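Local coordinates for adhesion and penetration protein autotransporter (Haemophilus influenzae, PDB 3SYJ) that promotes bacterial adherence, aggregation and host-cell invasion, and is probably a serine protease, as a secreted autotransporter adhesin, at residues G86-F94 and F489-E497; T513-V521 and K530-A538. One frame throughout, in Å; residues are numbered along the deposited sequence.

Both contacts lie in the passenger domain, with centres 14 Å apart. Contact 1 joins a loop of the N-terminal S6 peptidase region to the β-helix that follows it in the chain; contact 2 lies wholly within the β-helix, closing a loop that leaves the coil shortly after 489-497. R491 ties them together: in contact 1 it meets D90, while its NH1 forms a salt bridge with D532 OD1 of contact 2 at 2.7 Å. A probable backbone hydrogen bond from F489 N to T513 O, 2.7 Å, links 489-497 to the other segment of contact 2, 513-521, where strands 487-489 and 510-514 run parallel. Both lie away from S218, the likely catalytic serine.

Contact 1: residues G86-F94 and F489-E497; sequences GNNPDQHRF and FKRIQNTDE
D90, carried on a short 3-10 turn of the peptidase S6 region, meets the edge of a β-helix coil in a buried, largely polar interface between two parts of the passenger domain. The β-helix side is 489-497, whose short strand 493-494 is the outermost strand of a parallel sheet. An aspartate suits this place because its compact carboxylate can serve a backbone N-H and a guanidinium together. With CG anti to its carbonyl carbon (chi1 -69°), D90 reaches the strand: OD2 accepts from N494 N at 3.0 Å, the donor lying above the carboxylate plane, and OD1 forms a salt bridge with R491 NH2, though the modelled 2.4 Å is implausibly short and its exact length doubtful. The two charged groups are nearly coplanar, and the guanidinium offers its edge. Water 2 bridges D90 OD2, R491 NH2 and I492 O, which probably helps to stabilise the buried carboxylate.

N88 shapes the turn: its OD1 accepts from D90 N in an Asx turn. T495 packs its OG1 over Q91 CA at 3.4 Å, a hydroxyl with no polar partner in the model. H92, stacked on Y472 of the neighbouring strand, extends the interface. The H92 and Q493 side chains cross at about a right angle, ring and amide planes 49° apart, and NE2 donates in the ring plane to Q493 OE1, 2.8 Å away (N-H...O 161°); water 3 donates to the same oxygen and to D90 OD1.

Contact 2: residues T513-V521 and K530-A538; sequences TITGNESIV and KLDYRKEIA
N517 lies against the backbone of 530-538, its side chain directed into the turn that follows the 3-10 segment 530-532. Its CG sits 3.2 Å from D532 O, so the flat amide is wedged among the carbonyls of L531, D532 and R534; a short polar side chain suits a pocket lined by backbone oxygens. Water 4 accepts from N517 N at 2.6 Å, and water 5 runs from S519 N to D532 O.

I520 and Y533 meet mainly through their main chains. Two CA-H...O contacts join 519-520 to Y533: Y533 CA with S519 O at 3.4 Å, and I520 CA with Y533 O at 3.3 Å, while water 6 donates to both I520 O and Y533 O. I520 takes chi1 53°, which leaves CG2 anti to its own carbonyl carbon and against R534 C at 3.7 Å; its CD1 reaches the aliphatic part of K535, whose NZ pairs with D565. CB of Y533 sets off away from 513-521, yet ring CD1 passes 3.6 Å from S519 O.

Nearer the core, I537 brings CD1 to I514 CG2 at 3.6 Å and rests it on CA of G516, whose backbone (phi 83°, psi 176°) would jam any CB against the carbonyl O of T515, hence glycine. L568 of strand 567-575 touches both isoleucines, which belong to the aliphatic interior of parallel coils with projecting loops, the β-helix known for autotransporter passengers.

Contact 1: residues G86-F94 and F489-E497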
loop_
_atom_site.group_PDB
_atom_site.type_symbol
_atom_site.label_atom_id
_atom_site.label_comp_id
_atom_site.label_asym_id
_atom_site.label_seq_id
_atom_site.Cartn_x
_atom_site.Cartn_y
_atom_site.Cartn_z
ATOM N N GLY A 86 -28.393 48.793 6.317
ATOM C CA GLY A 86 -28.145 48.277 7.652
ATOM C C GLY A 86 -27.255 49.113 8.540
ATOM O O GLY A 86 -26.787 50.180 8.152
ATOM N N ASN A 87 -27.011 48.617 9.745
ATOM C CA ASN A 87 -26.328 49.416 10.746
ATOM C C ASN A 87 -25.049 48.789 11.294
ATOM O O ASN A 87 -24.596 49.147 12.379
ATOM C CB ASN A 87 -27.301 49.769 11.878
ATOM C CG ASN A 87 -28.373 50.755 11.430
ATOM O OD1 ASN A 87 -28.094 51.684 10.669
ATOM N ND2 ASN A 87 -29.604 50.555 11.897
ATOM N N ASN A 88 -24.478 47.857 10.539
ATOM C CA ASN A 88 -23.209 47.234 10.898
ATOM C C ASN A 88 -22.126 48.302 10.886
ATOM O O ASN A 88 -21.775 48.802 9.823
ATOM C CB ASN A 88 -22.878 46.111 9.899
ATOM C CG ASN A 88 -21.529 45.440 10.170
ATOM O OD1 ASN A 88 -20.808 45.794 11.107
ATOM N ND2 ASN A 88 -21.185 44.467 9.338
ATOM N N PRO A 89 -21.604 48.669 12.069
ATOM C CA PRO A 89 -20.606 49.749 12.182
ATOM C C PRO A 89 -19.301 49.493 11.396
ATOM O O PRO A 89 -18.596 50.452 11.083
ATOM C CB PRO A 89 -20.338 49.820 13.694
ATOM C CG PRO A 89 -20.739 48.455 14.204
ATOM C CD PRO A 89 -21.957 48.127 13.392
ATOM N N ASP A 90 -19.000 48.235 11.072
ATOM C CA ASP A 90 -17.829 47.916 10.247
ATOM C C ASP A 90 -17.874 48.563 8.866
ATOM O O ASP A 90 -16.853 48.654 8.185
ATOM C CB ASP A 90 -17.667 46.400 10.085
ATOM C CG ASP A 90 -17.271 45.720 11.377
ATOM O OD1 ASP A 90 -17.222 46.422 12.406
ATOM O OD2 ASP A 90 -17.024 44.495 11.368
ATOM N N GLN A 91 -19.051 49.008 8.449
ATOM C CA GLN A 91 -19.211 49.524 7.093
ATOM C C GLN A 91 -18.684 50.939 6.947
ATOM O O GLN A 91 -18.267 51.341 5.862
ATOM C CB GLN A 91 -20.670 49.471 6.637
ATOM C CG GLN A 91 -20.886 50.124 5.275
ATOM C CD GLN A 91 -22.268 49.851 4.690
ATOM O OE1 GLN A 91 -23.271 49.805 5.421
ATOM N NE2 GLN A 91 -22.328 49.674 3.365
ATOM N N HIS A 92 -18.716 51.698 8.039
ATOM C CA HIS A 92 -18.250 53.080 8.007
ATOM C C HIS A 92 -18.833 53.835 6.820
ATOM O O HIS A 92 -18.096 54.421 6.013
ATOM C CB HIS A 92 -16.725 53.123 7.945
ATOM C CG HIS A 92 -16.064 52.595 9.177
ATOM N ND1 HIS A 92 -15.634 53.414 10.198
ATOM C CD2 HIS A 92 -15.785 51.330 9.563
ATOM C CE1 HIS A 92 -15.105 52.675 11.157
ATOM N NE2 HIS A 92 -15.183 51.407 10.797
ATOM N N ARG A 93 -20.158 53.822 6.704
ATOM C CA ARG A 93 -20.799 54.540 5.613
ATOM C C ARG A 93 -20.393 56.019 5.649
ATOM O O ARG A 93 -20.277 56.624 6.716
ATOM C CB ARG A 93 -22.317 54.369 5.649
ATOM C CG ARG A 93 -22.951 54.470 4.273
ATOM C CD ARG A 93 -24.471 54.416 4.337
ATOM N NE ARG A 93 -24.984 53.052 4.418
ATOM C CZ ARG A 93 -25.707 52.592 5.432
ATOM N NH1 ARG A 93 -26.013 53.386 6.456
ATOM N NH2 ARG A 93 -26.132 51.339 5.419
ATOM N N PHE A 94 -20.154 56.585 4.476
ATOM C CA PHE A 94 -19.626 57.936 4.387
ATOM C C PHE A 94 -20.673 58.897 3.836
ATOM O O PHE A 94 -21.383 58.578 2.883
ATOM C CB PHE A 94 -18.372 57.941 3.517
ATOM C CG PHE A 94 -17.636 59.245 3.520
ATOM C CD1 PHE A 94 -16.824 59.599 4.586
ATOM C CD2 PHE A 94 -17.739 60.112 2.445
ATOM C CE1 PHE A 94 -16.143 60.806 4.588
ATOM C CE2 PHE A 94 -17.062 61.309 2.437
ATOM C CZ PHE A 94 -16.259 61.660 3.513
ATOM N N PHE A 489 -4.759 41.361 15.143
ATOM C CA PHE A 489 -6.041 42.039 15.329
ATOM C C PHE A 489 -6.711 41.558 16.613
ATOM O O PHE A 489 -6.516 40.414 17.039
ATOM C CB PHE A 489 -6.997 41.727 14.181
ATOM C CG PHE A 489 -6.592 42.302 12.852
ATOM C CD1 PHE A 489 -7.159 43.478 12.395
ATOM C CD2 PHE A 489 -5.695 41.641 12.039
ATOM C CE1 PHE A 489 -6.813 44.004 11.163
ATOM C CE2 PHE A 489 -5.342 42.157 10.800
ATOM C CZ PHE A 489 -5.904 43.337 10.362
ATOM N N LYS A 490 -7.509 42.425 17.227
ATOM C CA LYS A 490 -8.442 41.981 18.254
ATOM C C LYS A 490 -9.668 41.428 17.536
ATOM O O LYS A 490 -9.984 40.245 17.652
ATOM C CB LYS A 490 -8.809 43.133 19.179
ATOM C CG LYS A 490 -7.628 43.629 19.989
ATOM C CD LYS A 490 -7.939 44.936 20.694
ATOM C CE LYS A 490 -6.678 45.559 21.270
ATOM N NZ LYS A 490 -6.834 47.031 21.432
ATOM N N ARG A 491 -10.342 42.288 16.778
ATOM C CA ARG A 491 -11.302 41.835 15.777
ATOM C C ARG A 491 -11.032 42.542 14.450
ATOM O O ARG A 491 -10.555 43.682 14.427
ATOM C CB ARG A 491 -12.747 42.072 16.227
ATOM C CG ARG A 491 -13.073 43.498 16.612
ATOM C CD ARG A 491 -14.548 43.652 17.033
ATOM N NE ARG A 491 -15.370 43.961 15.877
ATOM C CZ ARG A 491 -15.701 45.192 15.507
ATOM N NH1 ARG A 491 -15.313 46.243 16.218
ATOM N NH2 ARG A 491 -16.431 45.370 14.424
ATOM N N ILE A 492 -11.319 41.868 13.344
ATOM C CA ILE A 492 -11.189 42.503 12.041
ATOM C C ILE A 492 -12.531 43.120 11.664
ATOM O O ILE A 492 -13.550 42.439 11.665
ATOM C CB ILE A 492 -10.743 41.499 10.954
ATOM C CG1 ILE A 492 -9.474 40.759 11.388
ATOM C CG2 ILE A 492 -10.487 42.210 9.630
ATOM C CD1 ILE A 492 -9.133 39.580 10.494
ATOM N N GLN A 493 -12.540 44.415 11.373
ATOM C CA GLN A 493 -13.746 45.058 10.870
ATOM C C GLN A 493 -13.938 44.665 9.419
ATOM O O GLN A 493 -13.087 44.935 8.569
ATOM C CB GLN A 493 -13.638 46.569 10.978
ATOM C CG GLN A 493 -13.493 47.068 12.387
ATOM C CD GLN A 493 -13.722 48.554 12.470
ATOM O OE1 GLN A 493 -14.826 49.030 12.225
ATOM N NE2 GLN A 493 -12.671 49.301 12.808
ATOM N N ASN A 494 -15.053 44.010 9.140
ATOM C CA ASN A 494 -15.340 43.576 7.791
ATOM C C ASN A 494 -16.843 43.525 7.612
ATOM O O ASN A 494 -17.575 43.283 8.568
ATOM C CB ASN A 494 -14.714 42.205 7.516
ATOM C CG ASN A 494 -15.336 41.104 8.349
ATOM O OD1 ASN A 494 -15.135 41.042 9.566
ATOM N ND2 ASN A 494 -16.089 40.222 7.700
ATOM N N THR A 495 -17.284 43.762 6.381
ATOM C CA THR A 495 -18.701 43.833 6.036
ATOM C C THR A 495 -19.199 42.598 5.277
ATOM O O THR A 495 -20.328 42.153 5.496
ATOM C CB THR A 495 -19.013 45.096 5.186
ATOM O OG1 THR A 495 -19.023 46.253 6.028
ATOM C CG2 THR A 495 -20.371 44.974 4.516
ATOM N N ASP A 496 -18.364 42.049 4.390
ATOM C CA ASP A 496 -18.812 40.987 3.478
ATOM C C ASP A 496 -17.654 40.150 2.934
ATOM O O ASP A 496 -16.530 40.254 3.424
ATOM C CB ASP A 496 -19.632 41.589 2.329
ATOM C CG ASP A 496 -18.900 42.703 1.609
ATOM O OD1 ASP A 496 -17.693 42.540 1.346
ATOM O OD2 ASP A 496 -19.532 43.738 1.302
ATOM N N GLU A 497 -17.927 39.324 1.922
ATOM C CA GLU A 497 -16.907 38.424 1.380
ATOM C C GLU A 497 -15.911 39.119 0.456
ATOM O O GLU A 497 -14.947 38.509 0.011
ATOM C CB GLU A 497 -17.527 37.202 0.699
ATOM C CG GLU A 497 -18.853 37.479 0.017
ATOM C CD GLU A 497 -19.454 36.243 -0.633
ATOM O OE1 GLU A 497 -18.691 35.403 -1.159
ATOM O OE2 GLU A 497 -20.699 36.123 -0.624
HETATM O O HOH W 1 -22.972 43.755 7.124
HETATM O O HOH W 2 -15.991 42.722 13.133
HETATM O O HOH W 3 -17.026 48.472 14.060
#

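Contact 2: residues T513-V521 and K530-A538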
loop_
_atom_site.group_PDB
_atom_site.type_symbol
_atom_site.label_atom_id
_atom_site.label_comp_id
_atom_site.label_asym_id
_atom_site.label_seq_id
_atom_site.Cartn_x
_atom_site.Cartn_y
_atom_site.Cartn_z
ATOM N N THR A 513 -2.583 37.273 13.269
ATOM C CA THR A 513 -3.062 36.740 14.533
ATOM C C THR A 513 -4.360 37.446 14.921
ATOM O O THR A 513 -4.471 38.662 14.809
ATOM C CB THR A 513 -1.989 36.891 15.638
ATOM O OG1 THR A 513 -0.777 36.255 15.206
ATOM C CG2 THR A 513 -2.449 36.265 16.955
ATOM N N ILE A 514 -5.351 36.668 15.342
ATOM C CA ILE A 514 -6.603 37.212 15.849
ATOM C C ILE A 514 -6.750 36.811 17.312
ATOM O O ILE A 514 -6.707 35.623 17.641
ATOM C CB ILE A 514 -7.805 36.712 15.030
ATOM C CG1 ILE A 514 -7.698 37.219 13.587
ATOM C CG2 ILE A 514 -9.110 37.180 15.653
ATOM C CD1 ILE A 514 -8.661 36.559 12.632
ATOM N N THR A 515 -6.893 37.802 18.190
ATOM C CA THR A 515 -6.930 37.550 19.636
ATOM C C THR A 515 -8.321 37.704 20.266
ATOM O O THR A 515 -8.526 37.346 21.425
ATOM C CB THR A 515 -5.948 38.467 20.388
ATOM O OG1 THR A 515 -6.292 39.840 20.150
ATOM C CG2 THR A 515 -4.521 38.215 19.910
ATOM N N GLY A 516 -9.274 38.226 19.505
ATOM C CA GLY A 516 -10.620 38.411 20.010
ATOM C C GLY A 516 -10.744 39.696 20.804
ATOM O O GLY A 516 -9.760 40.402 21.007
ATOM N N ASN A 517 -11.956 40.006 21.245
ATOM C CA ASN A 517 -12.193 41.231 21.987
ATOM C C ASN A 517 -11.485 41.192 23.332
ATOM O O ASN A 517 -11.477 40.166 24.015
ATOM C CB ASN A 517 -13.692 41.477 22.180
ATOM C CG ASN A 517 -14.379 41.906 20.903
ATOM O OD1 ASN A 517 -15.499 41.491 20.616
ATOM N ND2 ASN A 517 -13.709 42.743 20.125
ATOM N N GLU A 518 -10.889 42.324 23.690
ATOM C CA GLU A 518 -10.174 42.489 24.952
ATOM C C GLU A 518 -11.049 42.200 26.176
ATOM O O GLU A 518 -10.655 41.440 27.057
ATOM C CB GLU A 518 -9.583 43.901 25.030
ATOM C CG GLU A 518 -9.094 44.321 26.406
ATOM C CD GLU A 518 -8.279 45.606 26.361
ATOM O OE1 GLU A 518 -7.306 45.669 25.575
ATOM O OE2 GLU A 518 -8.609 46.551 27.111
ATOM N N SER A 519 -12.235 42.801 26.228
ATOM C CA SER A 519 -13.144 42.582 27.346
ATOM C C SER A 519 -14.549 42.307 26.862
ATOM O O SER A 519 -14.936 42.774 25.798
ATOM C CB SER A 519 -13.181 43.801 28.266
ATOM O OG SER A 519 -14.283 43.713 29.168
ATOM N N ILE A 520 -15.308 41.548 27.646
ATOM C CA ILE A 520 -16.726 41.344 27.379
ATOM C C ILE A 520 -17.583 41.993 28.462
ATOM O O ILE A 520 -18.774 41.721 28.578
ATOM C CB ILE A 520 -17.084 39.858 27.262
ATOM C CG1 ILE A 520 -16.582 39.092 28.487
ATOM C CG2 ILE A 520 -16.503 39.279 25.982
ATOM C CD1 ILE A 520 -17.291 37.778 28.707
ATOM N N VAL A 521 -16.968 42.853 29.261
ATOM C CA VAL A 521 -17.721 43.647 30.217
ATOM C C VAL A 521 -18.029 45.016 29.615
ATOM O O VAL A 521 -17.131 45.803 29.335
ATOM C CB VAL A 521 -16.971 43.800 31.544
ATOM C CG1 VAL A 521 -17.744 44.712 32.482
ATOM C CG2 VAL A 521 -16.751 42.434 32.179
ATOM N N LYS A 530 -21.077 47.717 20.553
ATOM C CA LYS A 530 -21.328 46.378 21.066
ATOM C C LYS A 530 -20.414 45.321 20.464
ATOM O O LYS A 530 -20.115 44.324 21.114
ATOM C CB LYS A 530 -22.790 45.994 20.808
ATOM C CG LYS A 530 -23.444 45.235 21.952
ATOM C CD LYS A 530 -23.548 46.122 23.195
ATOM C CE LYS A 530 -24.163 45.384 24.383
ATOM N NZ LYS A 530 -25.628 45.106 24.237
ATOM N N LEU A 531 -19.989 45.525 19.217
ATOM C CA LEU A 531 -19.143 44.543 18.533
ATOM C C LEU A 531 -17.825 44.303 19.269
ATOM O O LEU A 531 -17.213 43.250 19.124
ATOM C CB LEU A 531 -18.855 44.970 17.087
ATOM C CG LEU A 531 -19.863 44.577 16.008
ATOM C CD1 LEU A 531 -21.189 45.206 16.304
ATOM C CD2 LEU A 531 -19.384 45.016 14.637
ATOM N N ASP A 532 -17.397 45.288 20.056
ATOM C CA ASP A 532 -16.116 45.227 20.756
ATOM C C ASP A 532 -16.205 44.537 22.113
ATOM O O ASP A 532 -15.194 44.378 22.793
ATOM C CB ASP A 532 -15.549 46.635 20.947
ATOM C CG ASP A 532 -15.147 47.283 19.635
ATOM O OD1 ASP A 532 -14.608 46.571 18.763
ATOM O OD2 ASP A 532 -15.357 48.502 19.472
ATOM N N TYR A 533 -17.403 44.126 22.514
ATOM C CA TYR A 533 -17.570 43.582 23.859
ATOM C C TYR A 533 -18.286 42.248 23.866
ATOM O O TYR A 533 -18.803 41.814 24.899
ATOM C CB TYR A 533 -18.273 44.597 24.763
ATOM C CG TYR A 533 -17.532 45.911 24.801
ATOM C CD1 TYR A 533 -16.446 46.093 25.647
ATOM C CD2 TYR A 533 -17.893 46.958 23.963
ATOM C CE1 TYR A 533 -15.752 47.290 25.678
ATOM C CE2 TYR A 533 -17.211 48.158 23.987
ATOM C CZ TYR A 533 -16.138 48.317 24.847
ATOM O OH TYR A 533 -15.454 49.505 24.872
ATOM N N ARG A 534 -18.287 41.592 22.710
ATOM C CA ARG A 534 -18.952 40.310 22.552
ATOM C C ARG A 534 -17.943 39.170 22.590
ATOM O O ARG A 534 -16.770 39.356 22.279
ATOM C CB ARG A 534 -19.727 40.282 21.234
ATOM C CG ARG A 534 -20.980 41.148 21.237
ATOM C CD ARG A 534 -22.052 40.545 22.135
ATOM N NE ARG A 534 -22.485 39.229 21.666
ATOM C CZ ARG A 534 -23.597 39.009 20.971
ATOM N NH1 ARG A 534 -24.395 40.021 20.658
ATOM N NH2 ARG A 534 -23.916 37.776 20.587
ATOM N N LYS A 535 -18.409 37.989 22.975
ATOM C CA LYS A 535 -17.566 36.804 23.000
ATOM C C LYS A 535 -17.296 36.316 21.586
ATOM O O LYS A 535 -16.273 35.685 21.326
ATOM C CB LYS A 535 -18.226 35.697 23.827
ATOM C CG LYS A 535 -18.130 35.930 25.325
ATOM C CD LYS A 535 -18.605 34.737 26.136
ATOM C CE LYS A 535 -20.092 34.807 26.453
ATOM N NZ LYS A 535 -20.391 34.087 27.737
ATOM N N GLU A 536 -18.219 36.624 20.679
ATOM C CA GLU A 536 -18.153 36.153 19.300
ATOM C C GLU A 536 -17.724 37.256 18.349
ATOM O O GLU A 536 -18.292 38.353 18.357
ATOM C CB GLU A 536 -19.515 35.628 18.846
ATOM C CG GLU A 536 -20.145 34.627 19.779
ATOM C CD GLU A 536 -20.965 35.292 20.866
ATOM O OE1 GLU A 536 -20.942 36.539 20.953
ATOM O OE2 GLU A 536 -21.641 34.565 21.628
ATOM N N ILE A 537 -16.723 36.959 17.528
ATOM C CA ILE A 537 -16.343 37.842 16.438
ATOM C C ILE A 537 -16.373 37.021 15.169
ATOM O O ILE A 537 -16.359 35.794 15.223
ATOM C CB ILE A 537 -14.942 38.454 16.627
ATOM C CG1 ILE A 537 -13.861 37.368 16.615
ATOM C CG2 ILE A 537 -14.896 39.262 17.908
ATOM C CD1 ILE A 537 -12.453 37.883 16.891
ATOM N N ALA A 538 -16.423 37.688 14.024
ATOM C CA ALA A 538 -16.579 36.967 12.778
ATOM C C ALA A 538 -15.807 37.629 11.656
ATOM O O ALA A 538 -15.544 38.829 11.687
ATOM C CB ALA A 538 -18.059 36.867 12.417
HETATM O O HOH W 4 -13.942 38.261 21.173
HETATM O O HOH W 5 -12.864 44.813 24.397
HETATM O O HOH W 6 -20.855 41.370 26.606
#